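Local coordinates for YycN protein (Bacillus subtilis, PDB 1ON0) that has no established function but is probably an acyltransferase of the GNAT family and forms a homodimer, at residues Lys22-Glu27 against Leu41-Val46; Trp75-Ala80 against Phe90-Gly95; Gln86-Ile91 against Lys124-Val129. One frame throughout, in Å; residues are numbered along the deposited sequence.

Contact 1: Lys22-Glu27 against Leu41-Val46; sequences KHYAEE and LLSKQV
Ser43 overlaps Ala25 and the root of the Tyr24 side chain, its CB 3.9 Å from Ala25 CB and its OG 3.7 Å from Tyr24 CB. They mark the crossing of helices 10-31 and 36-50, the pair that follows the first strand in this GNAT-type acetyltransferase fold and is joined by a short loop. The segment axes approach to 8.3 Å and their N-to-C directions differ by 124°, an oblique crossing closer to antiparallel than to parallel. Small residues suit such a place, for Ala25 CA and Ser43 CA stand 5.4 Å apart and leave room for little more than a methyl and a hydroxymethyl group. Serine also brings a polar atom that the neighbouring backbone can satisfy. Its OG lies anti to the backbone N (chi1 -173°), which turns it to helix 10-31, where it is hydrogen-bonded to the carbonyl O of Thr21.

The same OG sits at the edge of the Tyr24 ring, near its plane and 4.0 Å from CD2. Farther out, the ring meets Val46 more loosely, and its edge-to-face pairing with Phe47 carries the aromatic contact along helix 36-50. Beyond the crossing, Lys22 and Glu26 pack on Arg101 and Thr135 of the second subunit, so helix 10-31 serves both this pair and the dimer. On the side of that helix turned from residues 41-46, Glu27 OE2 is hydrogen-bonded to His132, while Glu27 OE1 takes a weak, bent bond of 3.2 Å from His23 NE2.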
loop_
_atom_site.group_PDB
_atom_site.type_symbol
_atom_site.label_atom_id
_atom_site.label_comp_id
_atom_site.label_asym_id
_atom_site.label_seq_id
_atom_site.Cartn_x
_atom_site.Cartn_y
_atom_site.Cartn_z
ATOM N N LYS B 22 2.730 -18.099 -21.397
ATOM C CA LYS B 22 1.357 -17.818 -21.802
ATOM C C LYS B 22 1.091 -16.317 -21.722
ATOM O O LYS B 22 0.379 -15.740 -22.539
ATOM C CB LYS B 22 0.388 -18.573 -20.891
ATOM C CG LYS B 22 -1.075 -18.248 -21.123
ATOM C CD LYS B 22 -1.948 -18.879 -20.049
ATOM C CE LYS B 22 -1.522 -18.449 -18.654
ATOM N NZ LYS B 22 -2.421 -19.066 -17.644
ATOM N N HIS B 23 1.677 -15.692 -20.720
ATOM C CA HIS B 23 1.512 -14.264 -20.521
ATOM C C HIS B 23 2.211 -13.444 -21.613
ATOM O O HIS B 23 1.670 -12.449 -22.107
ATOM C CB HIS B 23 2.056 -13.889 -19.139
ATOM C CG HIS B 23 1.865 -12.454 -18.792
ATOM N ND1 HIS B 23 0.632 -11.925 -18.477
ATOM C CD2 HIS B 23 2.732 -11.417 -18.789
ATOM C CE1 HIS B 23 0.748 -10.623 -18.301
ATOM N NE2 HIS B 23 2.014 -10.288 -18.487
ATOM N N TYR B 24 3.418 -13.860 -21.977
ATOM C CA TYR B 24 4.204 -13.167 -23.003
ATOM C C TYR B 24 3.492 -13.162 -24.361
ATOM O O TYR B 24 3.545 -12.186 -25.101
ATOM C CB TYR B 24 5.570 -13.840 -23.155
ATOM C CG TYR B 24 6.571 -12.999 -23.899
ATOM C CD1 TYR B 24 7.008 -11.782 -23.372
ATOM C CD2 TYR B 24 7.076 -13.409 -25.133
ATOM C CE1 TYR B 24 7.925 -10.995 -24.050
ATOM C CE2 TYR B 24 7.994 -12.632 -25.823
ATOM C CZ TYR B 24 8.418 -11.423 -25.275
ATOM O OH TYR B 24 9.342 -10.649 -25.944
ATOM N N ALA B 25 2.839 -14.273 -24.683
ATOM C CA ALA B 25 2.120 -14.383 -25.933
ATOM C C ALA B 25 0.991 -13.359 -25.932
ATOM O O ALA B 25 0.743 -12.683 -26.934
ATOM C CB ALA B 25 1.561 -15.784 -26.096
ATOM N N GLU B 26 0.315 -13.236 -24.797
ATOM C CA GLU B 26 -0.790 -12.297 -24.659
ATOM C C GLU B 26 -0.263 -10.864 -24.817
ATOM O O GLU B 26 -0.925 -10.011 -25.399
ATOM C CB GLU B 26 -1.446 -12.521 -23.290
ATOM C CG GLU B 26 -2.542 -11.547 -22.873
ATOM C CD GLU B 26 -2.896 -11.699 -21.386
ATOM O OE1 GLU B 26 -3.157 -12.848 -20.956
ATOM O OE2 GLU B 26 -2.915 -10.677 -20.656
ATOM N N GLU B 27 0.943 -10.613 -24.321
ATOM C CA GLU B 27 1.538 -9.289 -24.420
ATOM C C GLU B 27 1.935 -8.988 -25.863
ATOM O O GLU B 27 1.756 -7.873 -26.359
ATOM C CB GLU B 27 2.777 -9.191 -23.532
ATOM C CG GLU B 27 2.524 -9.327 -22.048
ATOM C CD GLU B 27 2.005 -8.052 -21.418
ATOM O OE1 GLU B 27 2.450 -7.735 -20.294
ATOM O OE2 GLU B 27 1.161 -7.371 -22.036
ATOM N N LEU B 41 2.815 -20.417 -29.739
ATOM C CA LEU B 41 3.985 -21.134 -30.233
ATOM C C LEU B 41 5.247 -20.273 -30.192
ATOM O O LEU B 41 6.287 -20.698 -29.678
ATOM C CB LEU B 41 3.748 -21.615 -31.665
ATOM C CG LEU B 41 4.784 -22.574 -32.251
ATOM C CD1 LEU B 41 4.858 -23.840 -31.413
ATOM C CD2 LEU B 41 4.408 -22.906 -33.685
ATOM N N LEU B 42 5.158 -19.066 -30.742
ATOM C CA LEU B 42 6.303 -18.161 -30.765
ATOM C C LEU B 42 6.843 -17.947 -29.349
ATOM O O LEU B 42 8.055 -17.851 -29.149
ATOM C CB LEU B 42 5.895 -16.818 -31.387
ATOM C CG LEU B 42 5.438 -16.877 -32.853
ATOM C CD1 LEU B 42 4.922 -15.530 -33.312
ATOM C CD2 LEU B 42 6.605 -17.331 -33.715
ATOM N N SER B 43 5.940 -17.911 -28.369
ATOM C CA SER B 43 6.315 -17.689 -26.980
ATOM C C SER B 43 7.161 -18.777 -26.343
ATOM O O SER B 43 8.143 -18.482 -25.670
ATOM C CB SER B 43 5.069 -17.461 -26.127
ATOM O OG SER B 43 5.439 -17.097 -24.810
ATOM N N LYS B 44 6.788 -20.034 -26.527
ATOM C CA LYS B 44 7.572 -21.112 -25.929
ATOM C C LYS B 44 9.001 -21.127 -26.482
ATOM O O LYS B 44 9.954 -21.358 -25.739
ATOM C CB LYS B 44 6.906 -22.471 -26.171
ATOM C CG LYS B 44 5.644 -22.679 -25.366
ATOM C CD LYS B 44 5.096 -24.085 -25.526
ATOM C CE LYS B 44 3.818 -24.262 -24.705
ATOM N NZ LYS B 44 3.327 -25.678 -24.690
ATOM N N GLN B 45 9.138 -20.866 -27.781
ATOM C CA GLN B 45 10.440 -20.851 -28.451
ATOM C C GLN B 45 11.374 -19.796 -27.880
ATOM O O GLN B 45 12.535 -20.078 -27.577
ATOM C CB GLN B 45 10.264 -20.616 -29.953
ATOM C CG GLN B 45 9.746 -21.827 -30.720
ATOM C CD GLN B 45 10.807 -22.895 -30.938
ATOM O OE1 GLN B 45 10.495 -24.031 -31.301
ATOM N NE2 GLN B 45 12.072 -22.529 -30.739
ATOM N N VAL B 46 10.869 -18.574 -27.756
ATOM C CA VAL B 46 11.653 -17.488 -27.197
ATOM C C VAL B 46 12.202 -17.889 -25.828
ATOM O O VAL B 46 13.396 -17.800 -25.589
ATOM C CB VAL B 46 10.800 -16.209 -27.005
ATOM C CG1 VAL B 46 11.604 -15.180 -26.222
ATOM C CG2 VAL B 46 10.374 -15.636 -28.352
#

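Contact 2: Trp75-Ala80 against Phe90-Gly95; sequences WLWIHA and FIYDFG
Trp77 lies beneath Tyr92 CB, which sits over the centre of its six-membered ring at 3.6 Å in a CH-pi contact. The Tyr92 ring then slants past the indole, the planes 37° apart, and puts its own edge against His79, with CE2 3.5 Å from His79 CB. At the other end, the Trp75 indole covers Gly95, whose carbonyl O stands 3.3 Å above the ring plane. Trp75 CG is wedged between the backbone N and carbonyl carbon (chi1 58°), and this bends the indole over the neighbouring strand. Glycine suits that place because a CB would collide with Trp75 CZ2. The Asp93 carboxylate lies aslant the same indole, the planes 35° apart.

Behind the side chains runs the antiparallel hairpin of strands 72-79 and 88-96. Trp77 N bonds to Asp93 O at 2.8 Å, and Asp93 N returns to Trp77 O at 3.2 Å. Tyr92 and Asp93 both face Trp77, a classic beta bulge, as in the fourth strand of many GNAT proteins.

A second shell fixes the polar ends: Trp77 NE1 is hydrogen-bonded to His60 ND1, and Asp93 OD2 to the hydroxyl of Tyr16. On the opposite face Leu76, Ile91 and Phe94 pack on helix 105-119. The chemistry implies a division of labour: backbone bonds set the register, ring faces give undirected packing, and polar ends find directed bonds in the second shell.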
loop_
_atom_site.group_PDB
_atom_site.type_symbol
_atom_site.label_atom_id
_atom_site.label_comp_id
_atom_site.label_asym_id
_atom_site.label_seq_id
_atom_site.Cartn_x
_atom_site.Cartn_y
_atom_site.Cartn_z
ATOM N N TRP B 75 7.820 -12.797 -9.010
ATOM C CA TRP B 75 8.971 -13.430 -9.645
ATOM C C TRP B 75 9.932 -12.357 -10.154
ATOM O O TRP B 75 9.550 -11.207 -10.372
ATOM C CB TRP B 75 8.471 -14.257 -10.830
ATOM C CG TRP B 75 7.726 -13.410 -11.831
ATOM C CD1 TRP B 75 8.268 -12.716 -12.890
ATOM C CD2 TRP B 75 6.321 -13.101 -11.834
ATOM N NE1 TRP B 75 7.296 -12.005 -13.536
ATOM C CE2 TRP B 75 6.092 -12.217 -12.913
ATOM C CE3 TRP B 75 5.238 -13.477 -11.025
ATOM C CZ2 TRP B 75 4.812 -11.708 -13.213
ATOM C CZ3 TRP B 75 3.967 -12.971 -11.320
ATOM C CH2 TRP B 75 3.766 -12.092 -12.404
ATOM N N LEU B 76 11.179 -12.739 -10.367
ATOM C CA LEU B 76 12.178 -11.802 -10.862
ATOM C C LEU B 76 13.200 -12.636 -11.613
ATOM O O LEU B 76 13.752 -13.581 -11.068
ATOM C CB LEU B 76 12.855 -11.100 -9.691
ATOM C CG LEU B 76 13.533 -9.748 -9.915
ATOM C CD1 LEU B 76 14.786 -9.713 -9.058
ATOM C CD2 LEU B 76 13.873 -9.514 -11.382
ATOM N N TRP B 77 13.442 -12.297 -12.866
ATOM C CA TRP B 77 14.403 -13.034 -13.658
ATOM C C TRP B 77 15.349 -12.073 -14.343
ATOM O O TRP B 77 14.925 -11.264 -15.160
ATOM C CB TRP B 77 13.664 -13.910 -14.684
ATOM C CG TRP B 77 14.507 -14.442 -15.809
ATOM C CD1 TRP B 77 15.868 -14.521 -15.850
ATOM C CD2 TRP B 77 14.037 -14.990 -17.041
ATOM N NE1 TRP B 77 16.276 -15.077 -17.025
ATOM C CE2 TRP B 77 15.175 -15.380 -17.784
ATOM C CE3 TRP B 77 12.763 -15.200 -17.595
ATOM C CZ2 TRP B 77 15.081 -15.961 -19.061
ATOM C CZ3 TRP B 77 12.670 -15.782 -18.861
ATOM C CH2 TRP B 77 13.825 -16.155 -19.577
ATOM N N ILE B 78 16.632 -12.141 -13.994
ATOM C CA ILE B 78 17.607 -11.266 -14.630
ATOM C C ILE B 78 18.731 -12.064 -15.260
ATOM O O ILE B 78 18.998 -13.206 -14.881
ATOM C CB ILE B 78 18.241 -10.246 -13.648
ATOM C CG1 ILE B 78 19.271 -10.928 -12.760
ATOM C CG2 ILE B 78 17.157 -9.591 -12.814
ATOM C CD1 ILE B 78 20.023 -9.964 -11.862
ATOM N N HIS B 79 19.383 -11.445 -16.228
ATOM C CA HIS B 79 20.501 -12.054 -16.934
ATOM C C HIS B 79 21.708 -11.162 -16.753
ATOM O O HIS B 79 21.597 -9.945 -16.874
ATOM C CB HIS B 79 20.194 -12.146 -18.420
ATOM C CG HIS B 79 21.360 -12.570 -19.257
ATOM N ND1 HIS B 79 21.954 -13.804 -19.131
ATOM C CD2 HIS B 79 22.013 -11.935 -20.259
ATOM C CE1 HIS B 79 22.921 -13.917 -20.026
ATOM N NE2 HIS B 79 22.976 -12.798 -20.722
ATOM N N ALA B 80 22.860 -11.760 -16.477
ATOM C CA ALA B 80 24.090 -10.996 -16.304
ATOM C C ALA B 80 25.129 -11.404 -17.345
ATOM O O ALA B 80 26.056 -12.138 -17.029
ATOM C CB ALA B 80 24.648 -11.224 -14.898
ATOM N N PHE B 90 20.269 -7.715 -17.740
ATOM C CA PHE B 90 18.955 -7.490 -18.297
ATOM C C PHE B 90 17.884 -8.155 -17.463
ATOM O O PHE B 90 18.061 -9.277 -16.971
ATOM C CB PHE B 90 18.885 -8.021 -19.730
ATOM C CG PHE B 90 17.601 -7.666 -20.460
ATOM C CD1 PHE B 90 16.610 -8.618 -20.664
ATOM C CD2 PHE B 90 17.405 -6.388 -20.959
ATOM C CE1 PHE B 90 15.443 -8.317 -21.370
ATOM C CE2 PHE B 90 16.248 -6.066 -21.665
ATOM C CZ PHE B 90 15.263 -7.036 -21.865
ATOM N N ILE B 91 16.767 -7.455 -17.315
ATOM C CA ILE B 91 15.638 -7.974 -16.568
ATOM C C ILE B 91 14.658 -8.594 -17.560
ATOM O O ILE B 91 13.813 -7.901 -18.141
ATOM C CB ILE B 91 14.934 -6.852 -15.799
ATOM C CG1 ILE B 91 15.917 -6.237 -14.791
ATOM C CG2 ILE B 91 13.716 -7.406 -15.071
ATOM C CD1 ILE B 91 15.457 -4.942 -14.184
ATOM N N TYR B 92 14.769 -9.902 -17.764
ATOM C CA TYR B 92 13.868 -10.579 -18.684
ATOM C C TYR B 92 12.449 -10.577 -18.149
ATOM O O TYR B 92 11.504 -10.503 -18.918
ATOM C CB TYR B 92 14.330 -12.030 -18.946
ATOM C CG TYR B 92 15.347 -12.146 -20.064
ATOM C CD1 TYR B 92 14.996 -11.837 -21.372
ATOM C CD2 TYR B 92 16.679 -12.458 -19.801
ATOM C CE1 TYR B 92 15.940 -11.811 -22.387
ATOM C CE2 TYR B 92 17.632 -12.440 -20.816
ATOM C CZ TYR B 92 17.258 -12.106 -22.103
ATOM O OH TYR B 92 18.198 -11.986 -23.105
ATOM N N ASP B 93 12.275 -10.618 -16.837
ATOM C CA ASP B 93 10.910 -10.664 -16.343
ATOM C C ASP B 93 10.795 -10.257 -14.886
ATOM O O ASP B 93 11.657 -10.563 -14.066
ATOM C CB ASP B 93 10.365 -12.086 -16.567
ATOM C CG ASP B 93 8.847 -12.183 -16.435
ATOM O OD1 ASP B 93 8.146 -11.198 -16.704
ATOM O OD2 ASP B 93 8.362 -13.264 -16.068
ATOM N N PHE B 94 9.722 -9.541 -14.590
ATOM C CA PHE B 94 9.455 -9.055 -13.256
ATOM C C PHE B 94 7.993 -8.681 -13.093
ATOM O O PHE B 94 7.396 -8.002 -13.939
ATOM C CB PHE B 94 10.307 -7.834 -12.949
ATOM C CG PHE B 94 9.754 -6.995 -11.842
ATOM C CD1 PHE B 94 9.823 -7.434 -10.530
ATOM C CD2 PHE B 94 9.114 -5.788 -12.122
ATOM C CE1 PHE B 94 9.273 -6.675 -9.494
ATOM C CE2 PHE B 94 8.556 -5.012 -11.104
ATOM C CZ PHE B 94 8.633 -5.462 -9.786
ATOM N N GLY B 95 7.413 -9.110 -11.985
ATOM C CA GLY B 95 6.022 -8.801 -11.760
ATOM C C GLY B 95 5.566 -9.519 -10.523
ATOM O O GLY B 95 6.282 -10.354 -9.975
#

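Contact 3: Gln86-Ile91 against Lys124-Val129; sequences QQEAFI and KLSLHV
Ile91 packs alongside Leu127, the two pointing the same way with CB atoms 3.7 Å apart. On this face Leu125 also meets Ala89 and Ile91, and helix 105-119 closes over it through Leu113. Branched and small apolar residues fit here, since they fill the layer between sheet and helix without a polar group. The backbone is equally close: Ile91 N reaches Ser126 O at 2.6 Å, and Ser126 N reaches Ala89 O at 2.9 Å. The opposite face is close too at Phe90, which lays CE2 against Leu127 CA at 3.4 Å, with Ser126 OG at its edge in the ring plane.

The backbone bonds join strands 88-96 and 124-127 in parallel, the outcome of a beta-alpha-beta crossover through helix 105-119. As in other GNAT proteins, the fourth and fifth strands begin to part past this point, and a water bridges the widening gap, accepting from His128 N at 2.8 Å and probably donating to Ile91 O.

The contact is looser and more exposed toward the strand start, where Glu88 and Lys124 cross obliquely as extended chains. Glu88 CG is anti to the backbone N (chi1 -156°), and OE1 ends 3.1 Å from Lys124 CE and 3.2 Å from Ser126 CB, whereas the salt bridge from OE1 to Lys124 NZ is long at 4.0 Å. With the carboxylate of Glu88 cut back to a methyl, as in an alanine here, the Lys124 ammonium would probably lose its charged mate and the lysine chain a flank to lie against. Gln86 runs beside the same lysine at the exposed end of the pair.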
loop_
_atom_site.group_PDB
_atom_site.type_symbol
_atom_site.label_atom_id
_atom_site.label_comp_id
_atom_site.label_asym_id
_atom_site.label_seq_id
_atom_site.Cartn_x
_atom_site.Cartn_y
_atom_site.Cartn_z
ATOM N N GLN B 86 29.739 -2.811 -18.994
ATOM C CA GLN B 86 29.185 -1.901 -17.999
ATOM C C GLN B 86 28.548 -2.692 -16.868
ATOM O O GLN B 86 27.686 -2.188 -16.153
ATOM C CB GLN B 86 28.151 -0.962 -18.629
ATOM C CG GLN B 86 28.664 -0.181 -19.831
ATOM C CD GLN B 86 27.650 0.830 -20.347
ATOM O OE1 GLN B 86 27.597 1.117 -21.548
ATOM N NE2 GLN B 86 26.849 1.387 -19.439
ATOM N N GLN B 87 28.983 -3.940 -16.721
ATOM C CA GLN B 87 28.479 -4.826 -15.675
ATOM C C GLN B 87 26.949 -4.737 -15.639
ATOM O O GLN B 87 26.330 -4.777 -14.576
ATOM C CB GLN B 87 29.075 -4.415 -14.316
ATOM C CG GLN B 87 29.280 -5.561 -13.307
ATOM C CD GLN B 87 30.618 -6.301 -13.451
ATOM O OE1 GLN B 87 31.694 -5.696 -13.397
ATOM N NE2 GLN B 87 30.548 -7.619 -13.611
ATOM N N GLU B 88 26.344 -4.613 -16.814
ATOM C CA GLU B 88 24.904 -4.504 -16.903
ATOM C C GLU B 88 24.258 -5.882 -16.813
ATOM O O GLU B 88 24.920 -6.905 -16.972
ATOM C CB GLU B 88 24.515 -3.825 -18.219
ATOM C CG GLU B 88 23.144 -3.147 -18.211
ATOM C CD GLU B 88 22.877 -2.333 -19.472
ATOM O OE1 GLU B 88 21.938 -1.504 -19.467
ATOM O OE2 GLU B 88 23.603 -2.526 -20.466
ATOM N N ALA B 89 22.967 -5.904 -16.518
ATOM C CA ALA B 89 22.220 -7.152 -16.437
ATOM C C ALA B 89 20.837 -6.815 -16.953
ATOM O O ALA B 89 20.304 -5.745 -16.667
ATOM C CB ALA B 89 22.149 -7.649 -15.002
ATOM N N PHE B 90 20.269 -7.715 -17.740
ATOM C CA PHE B 90 18.955 -7.490 -18.297
ATOM C C PHE B 90 17.884 -8.155 -17.463
ATOM O O PHE B 90 18.061 -9.277 -16.971
ATOM C CB PHE B 90 18.885 -8.021 -19.730
ATOM C CG PHE B 90 17.601 -7.666 -20.460
ATOM C CD1 PHE B 90 16.610 -8.618 -20.664
ATOM C CD2 PHE B 90 17.405 -6.388 -20.959
ATOM C CE1 PHE B 90 15.443 -8.317 -21.370
ATOM C CE2 PHE B 90 16.248 -6.066 -21.665
ATOM C CZ PHE B 90 15.263 -7.036 -21.865
ATOM N N ILE B 91 16.767 -7.455 -17.315
ATOM C CA ILE B 91 15.638 -7.974 -16.568
ATOM C C ILE B 91 14.658 -8.594 -17.560
ATOM O O ILE B 91 13.813 -7.901 -18.141
ATOM C CB ILE B 91 14.934 -6.852 -15.799
ATOM C CG1 ILE B 91 15.917 -6.237 -14.791
ATOM C CG2 ILE B 91 13.716 -7.406 -15.071
ATOM C CD1 ILE B 91 15.457 -4.942 -14.184
ATOM N N LYS B 124 24.599 -1.904 -13.638
ATOM C CA LYS B 124 23.514 -1.282 -14.398
ATOM C C LYS B 124 22.418 -2.299 -14.730
ATOM O O LYS B 124 22.682 -3.487 -14.893
ATOM C CB LYS B 124 24.090 -0.684 -15.682
ATOM C CG LYS B 124 23.111 0.100 -16.541
ATOM C CD LYS B 124 23.807 0.659 -17.786
ATOM C CE LYS B 124 22.830 1.404 -18.681
ATOM N NZ LYS B 124 23.506 2.114 -19.801
ATOM N N LEU B 125 21.184 -1.821 -14.820
ATOM C CA LEU B 125 20.056 -2.674 -15.128
ATOM C C LEU B 125 19.372 -2.223 -16.387
ATOM O O LEU B 125 19.197 -1.024 -16.621
ATOM C CB LEU B 125 19.043 -2.658 -13.995
ATOM C CG LEU B 125 19.528 -3.214 -12.671
ATOM C CD1 LEU B 125 18.437 -2.972 -11.647
ATOM C CD2 LEU B 125 19.835 -4.717 -12.807
ATOM N N SER B 126 18.956 -3.193 -17.191
ATOM C CA SER B 126 18.284 -2.904 -18.451
ATOM C C SER B 126 17.053 -3.812 -18.541
ATOM O O SER B 126 17.069 -4.929 -18.033
ATOM C CB SER B 126 19.259 -3.169 -19.594
ATOM O OG SER B 126 18.717 -2.783 -20.821
ATOM N N LEU B 127 15.994 -3.331 -19.179
ATOM C CA LEU B 127 14.768 -4.103 -19.298
ATOM C C LEU B 127 13.869 -3.666 -20.459
ATOM O O LEU B 127 14.046 -2.585 -21.029
ATOM C CB LEU B 127 13.967 -4.003 -17.993
ATOM C CG LEU B 127 13.370 -2.628 -17.650
ATOM C CD1 LEU B 127 12.209 -2.311 -18.575
ATOM C CD2 LEU B 127 12.879 -2.640 -16.208
ATOM N N HIS B 128 12.888 -4.510 -20.788
ATOM C CA HIS B 128 11.933 -4.202 -21.850
ATOM C C HIS B 128 10.529 -4.141 -21.255
ATOM O O HIS B 128 10.154 -4.958 -20.415
ATOM C CB HIS B 128 11.973 -5.274 -22.943
ATOM C CG HIS B 128 10.781 -5.263 -23.854
ATOM N ND1 HIS B 128 9.521 -5.635 -23.438
ATOM C CD2 HIS B 128 10.654 -4.913 -25.160
ATOM C CE1 HIS B 128 8.668 -5.516 -24.442
ATOM N NE2 HIS B 128 9.333 -5.077 -25.498
ATOM N N VAL B 129 9.759 -3.158 -21.697
ATOM C CA VAL B 129 8.400 -2.995 -21.227
ATOM C C VAL B 129 7.528 -2.658 -22.433
ATOM O O VAL B 129 7.882 -1.801 -23.232
ATOM C CB VAL B 129 8.318 -1.870 -20.148
ATOM C CG1 VAL B 129 8.674 -0.529 -20.757
ATOM C CG2 VAL B 129 6.943 -1.836 -19.530
HETATM O O HOH W 1 12.041 -6.995 -19.816
#

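Overall arrangement
Contacts 2 and 3 share Phe90 and Ile91 and adjoin in one sheet, with strand 88-96 bonded antiparallel to 72-79 on one side and parallel to 124-127 on the other. The centre of contact 2 lies about 4 Å from the chain centre, amid aromatic rings; contact 3, about 11 Å out, is a surface contact with an apolar face under a helix and a charged end opposite. Contact 1 stands apart, its centre about 16 Å from that of contact 2. Partly buried, with Ala25 and Ser43 inside, it joins helices by small side chains at the crossing, with a tyrosine and a valine beside them, and uses no hydrogen bonds between its segments, whereas both sheet contacts depend on backbone ladders.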